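PDB 6SGF: beta-xylanase from Roseburia intestinalis L1-82, which probably hydrolyses internal beta-1,4-xylosidic linkages in xylan as the full-length enzyme, and binds xylan with low affinity through the CBM86 module that forms this chain. Local coordinates for residues L32-Q37 with V107-T112; D63-I68 with N118-L123. All blocks are in the same frame, centred on the assembly; numbering follows the deposited sequence.

Contacts 1 and 2 illustrate how the two sheets of a beta-sandwich module are joined. In contact 1, residues 32-37 and 107-112 meet between the two sheets; in contact 2, the connection 63-68, which passes from one sheet to the other, lies along 118-123. The two centres are about 9 Å apart, and strands 29-34 and 119-130, neighbours in one sheet, join them: L32 N to V121 O (2.8 Å) and F34 N to A119 O (3.0 Å) are probable hydrogen bonds. Contact 1 reaches the glycan pocket through M110 and T112. Contact 2 stands farther back, the I68 side chain about 11 Å from a xylose, and its D63 meets cadmium at the subunit boundary instead.

Contact 1. Residues L32-Q37 with V107-T112; sequences LSFAKQ and VGIMIT. With XYP (beta-D-xylopyranose), chain H.
F34 and I111 show how a branched aliphatic chain can cover one face of an aromatic ring. Starting at F34, CB lies against the tip of I111, 3.6 Å from CD1, and CG sits over the branch itself, near CG2 and CG1. Farther out, CD1 comes within 3.5 Å of I111 CG2, and that methyl stands 3.4 Å above the ring plane, over its centre, in a CH-pi contact. At the far end CZ meets I109 CG2 obliquely at 4.0 Å, the two side chains crossing at about a right angle. The rotation of I111 explains the fit: CG1 lies between backbone N and carbonyl carbon (chi1 58°), which turns CG2 onto the ring. I111 CD1 packs against K36 O without a hydrogen bond. Beyond the apolar part, the extended Q37 chain brings NE2 to T112 O, a bond of 2.9 Å that is nearly straight at the hydrogen (163°), with the acceptor close to the amide plane but the donor tilted 35° from the carbonyl plane. M110, whose CB points away from 32-37, turns to the sugar, with CE 3.2 Å from xylose O3. Such a core, apolar between two sheets with a glycan pocket beside it, is that of a beta-sandwich carbohydrate-binding module.

Contact 2. Residues D63-I68 with N118-L123; sequences DQKVPI and NATVSL. With CD (cadmium ion), chain N.
K65 and T120 tie the connection between the two sheets of the beta-sandwich to strand 119-130: K65 N donates to T120 O at 2.9 Å, with the nitrogen almost in line with the carbonyl (C=O...N 168°). This is the only direct hydrogen bond between 63-68 and 118-123; the rest of the join is made by packing, largely of side chains, and two water bridges. V66, after the bond, packs its CB against A119 CB at 4.0 Å, and its CG1 faces the T120 backbone. Before the bond, the V121 and Q64 side chains run alongside each other, pointing the same way, and V121 CG2 lies 3.7 Å from Q64 CA. I68, where the next strand begins, crosses V121 at about a right angle, meeting it CG2 to CG1 in the buried interior. The Q64 chain is fully extended, with CG anti to the backbone N (chi1 -175°), and this carries its amide forward past K65 to the carbonyl of V66. There NE2 donates to V66 O at 3.0 Å and also to L88 O, while OE1 is hydrogen-bonded to Y94 OH; three bonds thus fix the rotation of the amide. K65 behaves otherwise. Its CB and CG start over T120, but bends at chi2 (-80°) and chi4 fold the chain away from the strand, so that NZ comes to D63 OD1 at 3.5 Å, a long salt bridge. Of the water bridges, one links D63 O to T120 OG1 and the other D63 OD2 to S122 OG. D63 OD1, the same oxygen that faces K65 NZ, binds cadmium at 2.4 Å, and OD1 of D27 from the second subunit binds the same ion.

Contact 1. Residues L32-Q37 with V107-T112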
loop_
_atom_site.group_PDB
_atom_site.type_symbol
_atom_site.label_atom_id
_atom_site.label_comp_id
_atom_site.label_asym_id
_atom_site.label_seq_id
_atom_site.Cartn_x
_atom_site.Cartn_y
_atom_site.Cartn_z
ATOM N N LEU B 32 3.458 -12.682 -8.326
ATOM C CA LEU B 32 4.121 -13.945 -8.076
ATOM C C LEU B 32 3.479 -15.060 -8.888
ATOM O O LEU B 32 2.255 -15.070 -9.110
ATOM C CB LEU B 32 4.070 -14.315 -6.585
ATOM C CG LEU B 32 4.387 -13.209 -5.585
ATOM C CD1 LEU B 32 4.140 -13.752 -4.171
ATOM C CD2 LEU B 32 5.780 -12.662 -5.743
ATOM N N SER B 33 4.326 -16.003 -9.312
ATOM C CA SER B 33 3.884 -17.207 -9.993
ATOM C C SER B 33 4.608 -18.412 -9.398
ATOM O O SER B 33 5.831 -18.398 -9.253
ATOM C CB SER B 33 4.146 -17.125 -11.504
ATOM O OG SER B 33 3.330 -18.074 -12.140
ATOM N N PHE B 34 3.855 -19.461 -9.101
ATOM C CA PHE B 34 4.412 -20.623 -8.422
ATOM C C PHE B 34 4.289 -21.846 -9.320
ATOM O O PHE B 34 3.199 -22.161 -9.808
ATOM C CB PHE B 34 3.698 -20.924 -7.119
ATOM C CG PHE B 34 3.566 -19.763 -6.197
ATOM C CD1 PHE B 34 2.421 -18.977 -6.244
ATOM C CD2 PHE B 34 4.524 -19.506 -5.252
ATOM C CE1 PHE B 34 2.269 -17.907 -5.382
ATOM C CE2 PHE B 34 4.375 -18.454 -4.359
ATOM C CZ PHE B 34 3.225 -17.664 -4.425
ATOM N N ALA B 35 5.392 -22.540 -9.526
ATOM C CA ALA B 35 5.397 -23.697 -10.399
ATOM C C ALA B 35 5.395 -25.022 -9.654
ATOM O O ALA B 35 4.909 -26.021 -10.199
ATOM C CB ALA B 35 6.636 -23.626 -11.297
ATOM N N LYS B 36 5.915 -25.049 -8.442
ATOM C CA LYS B 36 5.989 -26.315 -7.707
ATOM C C LYS B 36 5.548 -26.117 -6.268
ATOM O O LYS B 36 5.563 -25.013 -5.777
ATOM C CB LYS B 36 7.411 -26.862 -7.709
ATOM C CG LYS B 36 7.512 -28.370 -7.613
ATOM C CD LYS B 36 8.094 -28.936 -6.330
ATOM C CE LYS B 36 8.123 -30.460 -6.320
ATOM N NZ LYS B 36 6.787 -31.077 -6.239
ATOM N N GLN B 37 5.207 -27.219 -5.616
ATOM C CA GLN B 37 4.818 -27.243 -4.203
ATOM C C GLN B 37 5.947 -26.612 -3.387
ATOM O O GLN B 37 7.086 -26.907 -3.605
ATOM C CB GLN B 37 4.568 -28.670 -3.711
ATOM C CG GLN B 37 3.846 -28.720 -2.388
ATOM C CD GLN B 37 3.540 -30.114 -1.907
ATOM O OE1 GLN B 37 4.283 -31.043 -2.163
ATOM N NE2 GLN B 37 2.438 -30.253 -1.216
ATOM N N VAL B 107 9.326 -11.355 5.890
ATOM C CA VAL B 107 8.041 -12.028 5.713
ATOM C C VAL B 107 8.096 -12.847 4.428
ATOM O O VAL B 107 8.999 -12.695 3.604
ATOM C CB VAL B 107 6.865 -11.032 5.670
ATOM C CG1 VAL B 107 6.789 -10.264 7.005
ATOM C CG2 VAL B 107 6.986 -10.105 4.485
ATOM N N GLY B 108 7.137 -13.762 4.277
ATOM C CA GLY B 108 7.125 -14.614 3.109
ATOM C C GLY B 108 5.729 -15.076 2.726
ATOM O O GLY B 108 4.789 -15.040 3.532
ATOM N N ILE B 109 5.621 -15.506 1.470
ATOM C CA ILE B 109 4.426 -16.124 0.913
ATOM C C ILE B 109 4.869 -17.406 0.228
ATOM O O ILE B 109 5.886 -17.404 -0.477
ATOM C CB ILE B 109 3.695 -15.217 -0.090
ATOM C CG1 ILE B 109 3.187 -13.956 0.611
ATOM C CG2 ILE B 109 2.572 -16.044 -0.780
ATOM C CD1 ILE B 109 2.490 -12.955 -0.379
ATOM N N MET B 110 4.129 -18.491 0.461
ATOM C CA MET B 110 4.431 -19.821 -0.058
ATOM C C MET B 110 3.132 -20.506 -0.490
ATOM O O MET B 110 2.059 -20.178 0.010
ATOM C CB MET B 110 5.137 -20.651 1.033
ATOM C CG MET B 110 5.413 -22.076 0.673
ATOM S SD MET B 110 6.207 -22.957 2.061
ATOM C CE MET B 110 4.875 -23.192 3.224
ATOM N N ILE B 111 3.218 -21.475 -1.403
ATOM C CA ILE B 111 2.062 -22.323 -1.721
ATOM C C ILE B 111 2.313 -23.741 -1.223
ATOM O O ILE B 111 3.447 -24.229 -1.233
ATOM C CB ILE B 111 1.717 -22.344 -3.227
ATOM C CG1 ILE B 111 2.889 -22.824 -4.069
ATOM C CG2 ILE B 111 1.221 -20.962 -3.658
ATOM C CD1 ILE B 111 2.428 -23.718 -5.229
ATOM N N THR B 112 1.234 -24.411 -0.808
ATOM C CA THR B 112 1.308 -25.814 -0.411
ATOM C C THR B 112 0.669 -26.743 -1.428
ATOM O O THR B 112 0.697 -27.968 -1.237
ATOM C CB THR B 112 0.636 -26.054 0.947
ATOM O OG1 THR B 112 -0.703 -25.565 0.912
ATOM C CG2 THR B 112 1.384 -25.344 2.063
HETATM C C1 XYP H . 10.117 -25.718 2.783
HETATM C C2 XYP H . 9.312 -24.546 3.349
HETATM C C3 XYP H . 8.482 -25.016 4.493
HETATM C C4 XYP H . 7.704 -26.270 4.166
HETATM C C5 XYP H . 8.576 -27.399 3.599
HETATM O O2 XYP H . 10.222 -23.492 3.672
HETATM O O3 XYP H . 7.553 -23.946 4.833
HETATM O O4 XYP H . 7.082 -26.693 5.390
HETATM O O5 XYP H . 9.229 -26.857 2.406
#

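Contact 2. Residues D63-I68 with N118-L123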
loop_
_atom_site.group_PDB
_atom_site.type_symbol
_atom_site.label_atom_id
_atom_site.label_comp_id
_atom_site.label_asym_id
_atom_site.label_seq_id
_atom_site.Cartn_x
_atom_site.Cartn_y
_atom_site.Cartn_z
ATOM N N ASP B 63 -5.663 -10.347 -6.773
ATOM C CA ASP B 63 -5.648 -11.321 -7.869
ATOM C C ASP B 63 -5.168 -12.696 -7.404
ATOM O O ASP B 63 -4.409 -13.387 -8.092
ATOM C CB ASP B 63 -4.814 -10.812 -9.033
ATOM C CG ASP B 63 -5.573 -9.814 -9.871
ATOM O OD1 ASP B 63 -6.801 -9.988 -10.010
ATOM O OD2 ASP B 63 -4.926 -8.883 -10.350
ATOM N N GLN B 64 -5.635 -13.106 -6.231
ATOM C CA GLN B 64 -5.236 -14.387 -5.657
ATOM C C GLN B 64 -5.932 -15.522 -6.399
ATOM O O GLN B 64 -7.164 -15.598 -6.423
ATOM C CB GLN B 64 -5.581 -14.439 -4.169
ATOM C CG GLN B 64 -5.086 -15.722 -3.471
ATOM C CD GLN B 64 -5.451 -15.780 -1.988
ATOM O OE1 GLN B 64 -5.983 -14.846 -1.423
ATOM N NE2 GLN B 64 -5.183 -16.900 -1.379
ATOM N N LYS B 65 -5.138 -16.412 -6.992
ATOM C CA LYS B 65 -5.657 -17.519 -7.777
ATOM C C LYS B 65 -5.253 -18.869 -7.217
ATOM O O LYS B 65 -5.396 -19.876 -7.919
ATOM C CB LYS B 65 -5.211 -17.427 -9.233
ATOM C CG LYS B 65 -5.541 -16.113 -9.890
ATOM C CD LYS B 65 -6.936 -15.984 -10.348
ATOM C CE LYS B 65 -7.069 -14.703 -11.201
ATOM N NZ LYS B 65 -7.294 -13.486 -10.348
ATOM N N VAL B 66 -4.739 -18.913 -5.989
ATOM C CA VAL B 66 -4.320 -20.157 -5.337
ATOM C C VAL B 66 -4.340 -19.919 -3.830
ATOM O O VAL B 66 -4.059 -18.786 -3.394
ATOM C CB VAL B 66 -2.932 -20.590 -5.844
ATOM C CG1 VAL B 66 -1.896 -19.487 -5.534
ATOM C CG2 VAL B 66 -2.513 -21.932 -5.228
ATOM N N PRO B 67 -4.671 -20.911 -2.989
ATOM C CA PRO B 67 -4.514 -20.703 -1.537
ATOM C C PRO B 67 -3.058 -20.428 -1.187
ATOM O O PRO B 67 -2.146 -20.971 -1.814
ATOM C CB PRO B 67 -5.001 -22.021 -0.921
ATOM C CG PRO B 67 -5.883 -22.650 -2.007
ATOM C CD PRO B 67 -5.256 -22.235 -3.291
ATOM N N ILE B 68 -2.835 -19.557 -0.195
ATOM C CA ILE B 68 -1.477 -19.140 0.135
ATOM C C ILE B 68 -1.169 -19.419 1.605
ATOM O O ILE B 68 -2.049 -19.470 2.461
ATOM C CB ILE B 68 -1.189 -17.641 -0.181
ATOM C CG1 ILE B 68 -2.145 -16.690 0.567
ATOM C CG2 ILE B 68 -1.245 -17.405 -1.642
ATOM C CD1 ILE B 68 -1.853 -15.246 0.318
ATOM N N ASN B 118 -1.634 -22.420 -13.033
ATOM C CA ASN B 118 -2.043 -21.008 -13.001
ATOM C C ASN B 118 -2.123 -20.504 -11.560
ATOM O O ASN B 118 -3.099 -19.876 -11.130
ATOM C CB ASN B 118 -3.371 -20.796 -13.727
ATOM C CG ASN B 118 -3.298 -21.164 -15.215
ATOM O OD1 ASN B 118 -2.250 -21.562 -15.727
ATOM N ND2 ASN B 118 -4.424 -21.024 -15.906
ATOM N N ALA B 119 -1.095 -20.830 -10.800
ATOM C CA ALA B 119 -1.018 -20.468 -9.386
ATOM C C ALA B 119 -0.298 -19.131 -9.280
ATOM O O ALA B 119 0.925 -19.071 -9.401
ATOM C CB ALA B 119 -0.276 -21.548 -8.611
ATOM N N THR B 120 -1.062 -18.056 -9.097
ATOM C CA THR B 120 -0.512 -16.711 -9.072
ATOM C C THR B 120 -1.215 -15.911 -7.980
ATOM O O THR B 120 -2.347 -16.215 -7.587
ATOM C CB THR B 120 -0.648 -16.007 -10.448
ATOM O OG1 THR B 120 -2.023 -15.873 -10.796
ATOM C CG2 THR B 120 0.028 -16.791 -11.563
ATOM N N VAL B 121 -0.528 -14.872 -7.506
ATOM C CA VAL B 121 -1.081 -13.933 -6.530
ATOM C C VAL B 121 -0.209 -12.685 -6.581
ATOM O O VAL B 121 0.945 -12.732 -7.011
ATOM C CB VAL B 121 -1.133 -14.537 -5.101
ATOM C CG1 VAL B 121 0.292 -14.793 -4.549
ATOM C CG2 VAL B 121 -1.902 -13.617 -4.174
ATOM N N SER B 122 -0.769 -11.551 -6.170
ATOM C CA SER B 122 -0.016 -10.309 -6.032
ATOM C C SER B 122 0.019 -9.856 -4.584
ATOM O O SER B 122 -1.006 -9.886 -3.895
ATOM C CB SER B 122 -0.637 -9.209 -6.880
ATOM O OG SER B 122 -0.634 -9.597 -8.223
ATOM N N LEU B 123 1.189 -9.410 -4.125
ATOM C CA LEU B 123 1.316 -8.823 -2.799
ATOM C C LEU B 123 1.225 -7.314 -2.932
ATOM O O LEU B 123 2.009 -6.715 -3.671
ATOM C CB LEU B 123 2.630 -9.224 -2.122
ATOM C CG LEU B 123 2.889 -8.530 -0.780
ATOM C CD1 LEU B 123 1.955 -8.976 0.314
ATOM C CD2 LEU B 123 4.316 -8.694 -0.323
HETATM CD CD CD N . -8.490 -8.662 -11.006
HETATM O O HOH W 1 -2.868 -13.430 -10.146
HETATM O O HOH W 2 -2.705 -7.774 -8.970
HETATM O O HOH W 3 -9.154 -8.486 -9.475
#